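Local coordinates for protein putative methylthioribose-1-phosphate isomerase (Archaeoglobus fulgidus, PDB 1T5O) that probably catalyses the interconversion of 5-methylthioribose-1-phosphate and 5-methylthioribulose-1-phosphate, an isomerase step in methionine biosynthesis, at residues L151-L159 with L197-D205; I181-R189 with I207-V217. One frame throughout, in Å; residues are numbered along the deposited sequence.

Contact 1. Residues L151-L159 with L197-D205; sequences LTYCNAGRL and LTCWELMED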
loop_
_atom_site.group_PDB
_atom_site.type_symbol
_atom_site.label_atom_id
_atom_site.label_comp_id
_atom_site.label_asym_id
_atom_site.label_seq_id
_atom_site.Cartn_x
_atom_site.Cartn_y
_atom_site.Cartn_z
ATOM N N LEU A 151 3.226 -1.140 -16.460
ATOM C CA LEU A 151 2.805 -0.994 -15.066
ATOM C C LEU A 151 1.878 0.224 -15.036
ATOM O O LEU A 151 2.153 1.239 -15.667
ATOM C CB LEU A 151 4.005 -0.762 -14.141
ATOM C CG LEU A 151 3.728 -0.588 -12.639
ATOM C CD1 LEU A 151 2.481 -1.335 -12.268
ATOM C CD2 LEU A 151 4.875 -1.134 -11.804
ATOM N N THR A 152 0.746 0.117 -14.352
ATOM C CA THR A 152 -0.136 1.255 -14.285
ATOM C C THR A 152 -0.496 1.511 -12.827
ATOM O O THR A 152 -0.122 0.726 -11.947
ATOM C CB THR A 152 -1.399 1.041 -15.171
ATOM O OG1 THR A 152 -2.088 2.294 -15.298
ATOM C CG2 THR A 152 -2.327 -0.057 -14.579
ATOM N N TYR A 153 -1.209 2.610 -12.563
ATOM C CA TYR A 153 -1.569 2.963 -11.195
ATOM C C TYR A 153 -2.992 3.491 -11.192
ATOM O O TYR A 153 -3.432 4.107 -12.165
ATOM C CB TYR A 153 -0.621 4.044 -10.664
ATOM C CG TYR A 153 -0.460 3.994 -9.174
ATOM C CD1 TYR A 153 0.314 2.997 -8.585
ATOM C CD2 TYR A 153 -1.080 4.937 -8.351
ATOM C CE1 TYR A 153 0.481 2.944 -7.209
ATOM C CE2 TYR A 153 -0.928 4.889 -6.979
ATOM C CZ TYR A 153 -0.137 3.889 -6.415
ATOM O OH TYR A 153 0.076 3.845 -5.063
ATOM N N CYS A 154 -3.685 3.274 -10.084
ATOM C CA CYS A 154 -5.083 3.657 -9.951
ATOM C C CYS A 154 -5.966 3.012 -11.032
ATOM O O CYS A 154 -5.868 1.793 -11.283
ATOM C CB CYS A 154 -5.255 5.200 -9.947
ATOM S SG CYS A 154 -6.801 5.648 -9.093
ATOM N N ASN A 155 -6.819 3.804 -11.689
ATOM C CA ASN A 155 -7.714 3.238 -12.702
ATOM C C ASN A 155 -8.088 4.279 -13.742
ATOM O O ASN A 155 -9.153 4.906 -13.652
ATOM C CB ASN A 155 -8.976 2.687 -12.020
ATOM C CG ASN A 155 -10.017 2.173 -13.012
ATOM O OD1 ASN A 155 -11.153 2.658 -13.026
ATOM N ND2 ASN A 155 -9.644 1.184 -13.832
ATOM N N ALA A 156 -7.189 4.477 -14.703
ATOM C CA ALA A 156 -7.389 5.437 -15.785
ATOM C C ALA A 156 -7.852 4.611 -16.996
ATOM O O ALA A 156 -7.189 4.551 -18.032
ATOM C CB ALA A 156 -6.061 6.163 -16.084
ATOM N N GLY A 157 -8.996 3.954 -16.825
ATOM C CA GLY A 157 -9.540 3.113 -17.868
ATOM C C GLY A 157 -10.944 3.489 -18.301
ATOM O O GLY A 157 -11.372 4.634 -18.133
ATOM N N ARG A 158 -11.672 2.507 -18.836
ATOM C CA ARG A 158 -13.011 2.745 -19.358
ATOM C C ARG A 158 -14.076 2.949 -18.291
ATOM O O ARG A 158 -15.172 3.413 -18.594
ATOM C CB ARG A 158 -13.425 1.614 -20.334
ATOM C CG ARG A 158 -13.556 0.186 -19.737
ATOM C CD ARG A 158 -14.009 -0.761 -20.863
ATOM N NE ARG A 158 -14.162 -2.177 -20.511
ATOM C CZ ARG A 158 -15.190 -2.697 -19.845
ATOM N NH1 ARG A 158 -16.184 -1.930 -19.423
ATOM N NH2 ARG A 158 -15.244 -4.011 -19.644
ATOM N N LEU A 159 -13.779 2.616 -17.044
ATOM C CA LEU A 159 -14.769 2.846 -16.013
ATOM C C LEU A 159 -14.720 4.329 -15.608
ATOM O O LEU A 159 -15.758 4.926 -15.300
ATOM C CB LEU A 159 -14.519 1.923 -14.809
ATOM C CG LEU A 159 -14.816 0.439 -15.089
ATOM C CD1 LEU A 159 -14.371 -0.430 -13.909
ATOM C CD2 LEU A 159 -16.308 0.251 -15.372
ATOM N N LEU A 197 -11.075 -2.093 -9.690
ATOM C CA LEU A 197 -11.509 -1.623 -10.993
ATOM C C LEU A 197 -10.597 -1.957 -12.171
ATOM O O LEU A 197 -11.050 -2.514 -13.162
ATOM C CB LEU A 197 -11.745 -0.109 -10.893
ATOM C CG LEU A 197 -12.594 0.312 -9.666
ATOM C CD1 LEU A 197 -12.810 1.839 -9.617
ATOM C CD2 LEU A 197 -13.969 -0.376 -9.720
ATOM N N THR A 198 -9.314 -1.635 -12.063
ATOM C CA THR A 198 -8.418 -1.897 -13.173
ATOM C C THR A 198 -8.294 -3.375 -13.510
ATOM O O THR A 198 -8.343 -3.747 -14.688
ATOM C CB THR A 198 -7.030 -1.302 -12.889
ATOM O OG1 THR A 198 -7.156 0.118 -12.902
ATOM C CG2 THR A 198 -6.012 -1.738 -13.918
ATOM N N CYS A 199 -8.134 -4.221 -12.496
ATOM C CA CYS A 199 -8.012 -5.635 -12.779
ATOM C C CYS A 199 -9.317 -6.172 -13.407
ATOM O O CYS A 199 -9.282 -7.047 -14.267
ATOM C CB CYS A 199 -7.647 -6.419 -11.513
ATOM S SG CYS A 199 -5.917 -6.173 -10.932
ATOM N N TRP A 200 -10.452 -5.648 -12.960
ATOM C CA TRP A 200 -11.737 -6.071 -13.488
ATOM C C TRP A 200 -11.893 -5.730 -14.972
ATOM O O TRP A 200 -12.123 -6.617 -15.812
ATOM C CB TRP A 200 -12.884 -5.428 -12.702
ATOM C CG TRP A 200 -14.232 -5.968 -13.138
ATOM C CD1 TRP A 200 -14.838 -7.130 -12.704
ATOM C CD2 TRP A 200 -15.067 -5.452 -14.195
ATOM N NE1 TRP A 200 -15.982 -7.357 -13.438
ATOM C CE2 TRP A 200 -16.144 -6.350 -14.355
ATOM C CE3 TRP A 200 -14.996 -4.318 -15.022
ATOM C CZ2 TRP A 200 -17.154 -6.155 -15.314
ATOM C CZ3 TRP A 200 -16.005 -4.121 -15.984
ATOM C CH2 TRP A 200 -17.068 -5.041 -16.118
ATOM N N GLU A 201 -11.748 -4.454 -15.313
ATOM C CA GLU A 201 -11.928 -4.087 -16.713
ATOM C C GLU A 201 -10.898 -4.705 -17.651
ATOM O O GLU A 201 -11.210 -4.946 -18.818
ATOM C CB GLU A 201 -11.982 -2.562 -16.897
ATOM C CG GLU A 201 -10.678 -1.803 -16.605
ATOM C CD GLU A 201 -10.791 -0.357 -17.016
ATOM O OE1 GLU A 201 -10.578 -0.046 -18.203
ATOM O OE2 GLU A 201 -11.139 0.483 -16.158
ATOM N N LEU A 202 -9.695 -5.002 -17.165
ATOM C CA LEU A 202 -8.718 -5.599 -18.061
ATOM C C LEU A 202 -9.049 -7.087 -18.237
ATOM O O LEU A 202 -9.026 -7.617 -19.353
ATOM C CB LEU A 202 -7.287 -5.411 -17.522
ATOM C CG LEU A 202 -6.764 -3.961 -17.591
ATOM C CD1 LEU A 202 -5.414 -3.843 -16.900
ATOM C CD2 LEU A 202 -6.660 -3.535 -19.030
ATOM N N MET A 203 -9.368 -7.775 -17.150
ATOM C CA MET A 203 -9.693 -9.190 -17.302
ATOM C C MET A 203 -10.974 -9.356 -18.123
ATOM O O MET A 203 -11.115 -10.311 -18.892
ATOM C CB MET A 203 -9.860 -9.851 -15.930
ATOM C CG MET A 203 -8.548 -10.024 -15.209
ATOM S SD MET A 203 -8.725 -10.589 -13.530
ATOM C CE MET A 203 -9.410 -12.322 -13.859
ATOM N N GLU A 204 -11.895 -8.419 -17.976
ATOM C CA GLU A 204 -13.167 -8.487 -18.690
ATOM C C GLU A 204 -12.902 -8.387 -20.194
ATOM O O GLU A 204 -13.552 -9.055 -21.005
ATOM C CB GLU A 204 -14.082 -7.348 -18.187
ATOM C CG GLU A 204 -15.503 -7.364 -18.696
ATOM C CD GLU A 204 -16.367 -8.456 -18.056
ATOM O OE1 GLU A 204 -15.883 -9.172 -17.161
ATOM O OE2 GLU A 204 -17.539 -8.584 -18.454
ATOM N N ASP A 205 -11.901 -7.588 -20.566
ATOM C CA ASP A 205 -11.546 -7.398 -21.970
ATOM C C ASP A 205 -10.450 -8.327 -22.490
ATOM O O ASP A 205 -9.974 -8.165 -23.616
ATOM C CB ASP A 205 -11.154 -5.922 -22.207
ATOM C CG ASP A 205 -12.265 -4.974 -21.845
ATOM O OD1 ASP A 205 -13.382 -5.461 -21.500
ATOM O OD2 ASP A 205 -12.042 -3.746 -21.886
#
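R158 meets D205 side-on, their guanidinium and carboxylate planes 14° apart. R158 NE reaches D205 OD2 at 3.0 Å, on the syn lone pair of that oxygen. R158 NH2 bonds to D205 OD1 at 3.0 Å, the oxygen slightly out of the guanidinium plane. The chain is extended from CG to NE, which carries the charged end to D205, just after the helix. CG of E204 lies at the guanidinium edge, and CB of E201 sits over one face.

E201 comes up from the helix with its chain extended beyond CG. E201 OE1 accepts the backbone N of R158 at 2.8 Å. E201 OE2 takes ND2 of N155 at 2.9 Å, from above the carboxylate plane. N155 ND2 also donates to OG1 of T198 at 2.9 Å, and both partners lie near the amide plane. OG1 of T198 in turn donates to O of C154 at 2.7 Å, on a lone pair. L159 CD1 packs 4.0 Å from L197 CB.

N155 OD1 is hydrogen-bonded to R45, predicted to bind substrate. R158 and R172 share D205, and R172 also pairs with E201. The bonds to both ND2 hydrogens probably fix the amide rotation beside the predicted active site.

Contact 2. Residues I181-R189 with I207-V217; sequences IRVIACETR and IDVTLITDSMV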
loop_
_atom_site.group_PDB
_atom_site.type_symbol
_atom_site.label_atom_id
_atom_site.label_comp_id
_atom_site.label_asym_id
_atom_site.label_seq_id
_atom_site.Cartn_x
_atom_site.Cartn_y
_atom_site.Cartn_z
ATOM N N ILE A 181 0.460 -7.059 -25.277
ATOM C CA ILE A 181 0.758 -6.176 -24.159
ATOM C C ILE A 181 0.207 -6.812 -22.879
ATOM O O ILE A 181 -0.905 -7.328 -22.869
ATOM C CB ILE A 181 0.093 -4.745 -24.334
ATOM C CG1 ILE A 181 0.553 -4.079 -25.640
ATOM C CG2 ILE A 181 0.467 -3.832 -23.130
ATOM C CD1 ILE A 181 2.026 -3.789 -25.695
ATOM N N ARG A 182 0.990 -6.784 -21.810
ATOM C CA ARG A 182 0.554 -7.306 -20.519
ATOM C C ARG A 182 0.627 -6.139 -19.525
ATOM O O ARG A 182 1.442 -5.225 -19.677
ATOM C CB ARG A 182 1.474 -8.423 -20.044
ATOM C CG ARG A 182 1.426 -9.683 -20.895
ATOM C CD ARG A 182 2.263 -10.763 -20.235
ATOM N NE ARG A 182 3.473 -11.083 -20.975
ATOM C CZ ARG A 182 4.341 -10.188 -21.436
ATOM N NH1 ARG A 182 4.135 -8.887 -21.240
ATOM N NH2 ARG A 182 5.423 -10.592 -22.096
ATOM N N VAL A 183 -0.212 -6.168 -18.505
ATOM C CA VAL A 183 -0.227 -5.066 -17.546
ATOM C C VAL A 183 0.071 -5.510 -16.125
ATOM O O VAL A 183 -0.342 -6.596 -15.711
ATOM C CB VAL A 183 -1.623 -4.381 -17.551
ATOM C CG1 VAL A 183 -1.738 -3.327 -16.426
ATOM C CG2 VAL A 183 -1.873 -3.745 -18.932
ATOM N N ILE A 184 0.817 -4.685 -15.395
ATOM C CA ILE A 184 1.032 -4.962 -13.992
ATOM C C ILE A 184 0.292 -3.807 -13.321
ATOM O O ILE A 184 0.610 -2.649 -13.547
ATOM C CB ILE A 184 2.503 -4.962 -13.616
ATOM C CG1 ILE A 184 3.172 -6.211 -14.216
ATOM C CG2 ILE A 184 2.648 -4.932 -12.063
ATOM C CD1 ILE A 184 4.672 -6.272 -13.988
ATOM N N ALA A 185 -0.685 -4.124 -12.480
ATOM C CA ALA A 185 -1.485 -3.096 -11.819
ATOM C C ALA A 185 -1.254 -2.997 -10.317
ATOM O O ALA A 185 -1.343 -4.002 -9.605
ATOM C CB ALA A 185 -2.976 -3.366 -12.075
ATOM N N CYS A 186 -0.970 -1.789 -9.835
ATOM C CA CYS A 186 -0.798 -1.561 -8.396
ATOM C C CYS A 186 -2.173 -1.500 -7.754
ATOM O O CYS A 186 -3.058 -0.830 -8.287
ATOM C CB CYS A 186 -0.060 -0.244 -8.167
ATOM S SG CYS A 186 1.632 -0.410 -8.706
ATOM N N GLU A 187 -2.351 -2.167 -6.606
ATOM C CA GLU A 187 -3.663 -2.216 -5.969
ATOM C C GLU A 187 -4.217 -0.829 -5.705
ATOM O O GLU A 187 -5.422 -0.636 -5.752
ATOM C CB GLU A 187 -3.634 -3.056 -4.679
ATOM C CG GLU A 187 -3.037 -2.356 -3.478
ATOM C CD GLU A 187 -3.112 -3.203 -2.201
ATOM O OE1 GLU A 187 -4.083 -3.982 -2.035
ATOM O OE2 GLU A 187 -2.203 -3.062 -1.349
ATOM N N THR A 188 -3.321 0.128 -5.461
ATOM C CA THR A 188 -3.661 1.530 -5.223
ATOM C C THR A 188 -4.420 1.800 -3.911
ATOM O O THR A 188 -5.625 2.045 -3.908
ATOM C CB THR A 188 -4.473 2.129 -6.433
ATOM O OG1 THR A 188 -3.789 1.823 -7.658
ATOM C CG2 THR A 188 -4.605 3.671 -6.301
ATOM N N ARG A 189 -3.702 1.763 -2.796
ATOM C CA ARG A 189 -4.311 2.042 -1.492
ATOM C C ARG A 189 -4.659 3.542 -1.394
ATOM O O ARG A 189 -4.133 4.331 -2.149
ATOM C CB ARG A 189 -3.336 1.633 -0.387
ATOM C CG ARG A 189 -3.165 0.111 -0.304
ATOM C CD ARG A 189 -4.407 -0.500 0.260
ATOM N NE ARG A 189 -4.566 -0.101 1.661
ATOM C CZ ARG A 189 -5.703 -0.189 2.342
ATOM N NH1 ARG A 189 -6.805 -0.657 1.756
ATOM N NH2 ARG A 189 -5.739 0.186 3.613
ATOM N N ILE A 207 -7.292 -8.700 -21.390
ATOM C CA ILE A 207 -5.929 -8.176 -21.375
ATOM C C ILE A 207 -5.214 -8.736 -20.143
ATOM O O ILE A 207 -5.742 -8.639 -19.037
ATOM C CB ILE A 207 -5.962 -6.640 -21.349
ATOM C CG1 ILE A 207 -6.679 -6.168 -22.631
ATOM C CG2 ILE A 207 -4.555 -6.087 -21.233
ATOM C CD1 ILE A 207 -6.713 -4.672 -22.865
ATOM N N ASP A 208 -4.042 -9.344 -20.341
ATOM C CA ASP A 208 -3.285 -9.932 -19.224
ATOM C C ASP A 208 -2.956 -8.867 -18.176
ATOM O O ASP A 208 -2.509 -7.767 -18.516
ATOM C CB ASP A 208 -1.973 -10.553 -19.697
ATOM C CG ASP A 208 -2.178 -11.803 -20.534
ATOM O OD1 ASP A 208 -1.180 -12.309 -21.107
ATOM O OD2 ASP A 208 -3.328 -12.289 -20.621
ATOM N N VAL A 209 -3.202 -9.195 -16.920
ATOM C CA VAL A 209 -2.918 -8.287 -15.813
ATOM C C VAL A 209 -2.490 -9.077 -14.574
ATOM O O VAL A 209 -3.053 -10.140 -14.255
ATOM C CB VAL A 209 -4.152 -7.390 -15.454
ATOM C CG1 VAL A 209 -5.320 -8.266 -14.954
ATOM C CG2 VAL A 209 -3.755 -6.330 -14.359
ATOM N N THR A 210 -1.466 -8.559 -13.901
ATOM C CA THR A 210 -0.960 -9.139 -12.664
ATOM C C THR A 210 -1.076 -8.026 -11.605
ATOM O O THR A 210 -0.676 -6.882 -11.841
ATOM C CB THR A 210 0.510 -9.593 -12.818
ATOM O OG1 THR A 210 0.588 -10.516 -13.903
ATOM C CG2 THR A 210 1.010 -10.288 -11.551
ATOM N N LEU A 211 -1.632 -8.392 -10.457
ATOM C CA LEU A 211 -1.906 -7.498 -9.322
ATOM C C LEU A 211 -0.766 -7.542 -8.326
ATOM O O LEU A 211 -0.312 -8.623 -7.945
ATOM C CB LEU A 211 -3.172 -7.981 -8.608
ATOM C CG LEU A 211 -4.190 -7.080 -7.885
ATOM C CD1 LEU A 211 -4.766 -7.831 -6.735
ATOM C CD2 LEU A 211 -3.599 -5.777 -7.433
ATOM N N ILE A 212 -0.310 -6.367 -7.895
ATOM C CA ILE A 212 0.780 -6.271 -6.908
ATOM C C ILE A 212 0.414 -5.169 -5.965
ATOM O O ILE A 212 -0.496 -4.392 -6.252
ATOM C CB ILE A 212 2.144 -5.852 -7.530
ATOM C CG1 ILE A 212 2.042 -4.478 -8.239
ATOM C CG2 ILE A 212 2.607 -6.892 -8.497
ATOM C CD1 ILE A 212 3.427 -3.931 -8.678
ATOM N N THR A 213 1.097 -5.116 -4.824
ATOM C CA THR A 213 0.859 -4.048 -3.877
ATOM C C THR A 213 1.588 -2.805 -4.464
ATOM O O THR A 213 2.453 -2.941 -5.349
ATOM C CB THR A 213 1.450 -4.462 -2.500
ATOM O OG1 THR A 213 0.955 -3.603 -1.489
ATOM C CG2 THR A 213 2.920 -4.380 -2.518
ATOM N N ASP A 214 1.251 -1.608 -3.997
ATOM C CA ASP A 214 1.924 -0.391 -4.494
ATOM C C ASP A 214 3.415 -0.399 -4.172
ATOM O O ASP A 214 4.252 0.031 -4.982
ATOM C CB ASP A 214 1.284 0.876 -3.872
ATOM C CG ASP A 214 -0.214 0.892 -4.031
ATOM O OD1 ASP A 214 -0.675 0.471 -5.105
ATOM O OD2 ASP A 214 -0.923 1.329 -3.095
ATOM N N SER A 215 3.737 -0.908 -2.990
ATOM C CA SER A 215 5.108 -0.982 -2.524
ATOM C C SER A 215 5.966 -1.926 -3.374
ATOM O O SER A 215 7.208 -1.847 -3.336
ATOM C CB SER A 215 5.138 -1.470 -1.069
ATOM O OG SER A 215 4.828 -2.866 -1.035
ATOM N N MET A 216 5.329 -2.829 -4.124
ATOM C CA MET A 216 6.085 -3.777 -4.956
ATOM C C MET A 216 6.605 -3.141 -6.229
ATOM O O MET A 216 7.261 -3.804 -7.028
ATOM C CB MET A 216 5.227 -5.007 -5.321
ATOM C CG MET A 216 5.132 -6.034 -4.210
ATOM S SD MET A 216 3.715 -7.148 -4.417
ATOM C CE MET A 216 3.560 -7.824 -2.782
ATOM N N VAL A 217 6.322 -1.864 -6.440
ATOM C CA VAL A 217 6.819 -1.204 -7.634
ATOM C C VAL A 217 8.353 -1.291 -7.651
ATOM O O VAL A 217 8.952 -1.383 -8.705
ATOM C CB VAL A 217 6.399 0.295 -7.676
ATOM C CG1 VAL A 217 6.929 0.953 -8.954
ATOM C CG2 VAL A 217 4.866 0.385 -7.663
HETATM O O HOH W 1 -2.564 -9.296 -22.994
HETATM O O HOH W 2 0.696 -9.224 -16.310
HETATM O O HOH W 3 -0.654 -1.173 -1.698
#
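The carboxylate of D214 takes two backbone N-H groups at its edge. OD1 accepts N of T188 at 2.7 Å and OD2 accepts N of R189 at 2.8 Å, each on its syn lone pair. Y153 OH lies over one face. Water 3 stands beyond the other face, above OD2, to which it gives a weak bond. CG of D214 is anti to the carbonyl carbon (chi1 -51°), which turns the carboxylate to the turn at 187-189.

E187 crosses D214 at about a right angle, with the carboxylate planes 62° apart. Water 3 donates to E187 OE2 and accepts N of D214, so it bridges the two residues. E187 and R189 also form salt bridges with R189 and E187 of the second subunit. These would offset the acidic charge gathered here.

Before the turn, strands 182-186 and 208-212 run parallel. N of V183 bonds to O of D208, and V183 O takes N of T210. N of A185 bonds to O of T210 at 2.8 Å, and A185 O takes N of I212. N of E187 closes the ladder on O of I212 at 2.9 Å.

On one side of the sheet, A185 CB meets V209 CG2 at 3.8 Å, and CG1 of V183 approaches the same methyl. Helix 193-204 covers this side. On the other, I212 CD1 packs on I184 CG2 at 3.6 Å. C186 SG touches V217 CG2 at 3.5 Å.

T210 and L211 pair with a strand of the second subunit, so the sheet continues across the interface. The two strands and helix 193-204 make a beta-alpha-beta crossover of the kind found in Rossmann-like domains.

In the fold
The centres of contacts 1 and 2 lie about 10 Å apart. Their segments alternate along the chain: 151-159, 181-189, 197-205, 207-217. Both reach the same parallel part of the sheet, in which strand 182-186 lies between 149-152 and 208-212. Helix 193-204 supplies one half of contact 1 and connects the two strands of contact 2. The contacts touch directly. T152 N probably bonds to I184 O, and C154 N probably bonds to T188 OG1 at 2.8 Å. The carboxyl ends of strands 149-152 and 182-186 lie near C154, the predicted transition-state stabiliser. Both contacts also reach the second subunit, so this predicted site lies close to the dimer interface.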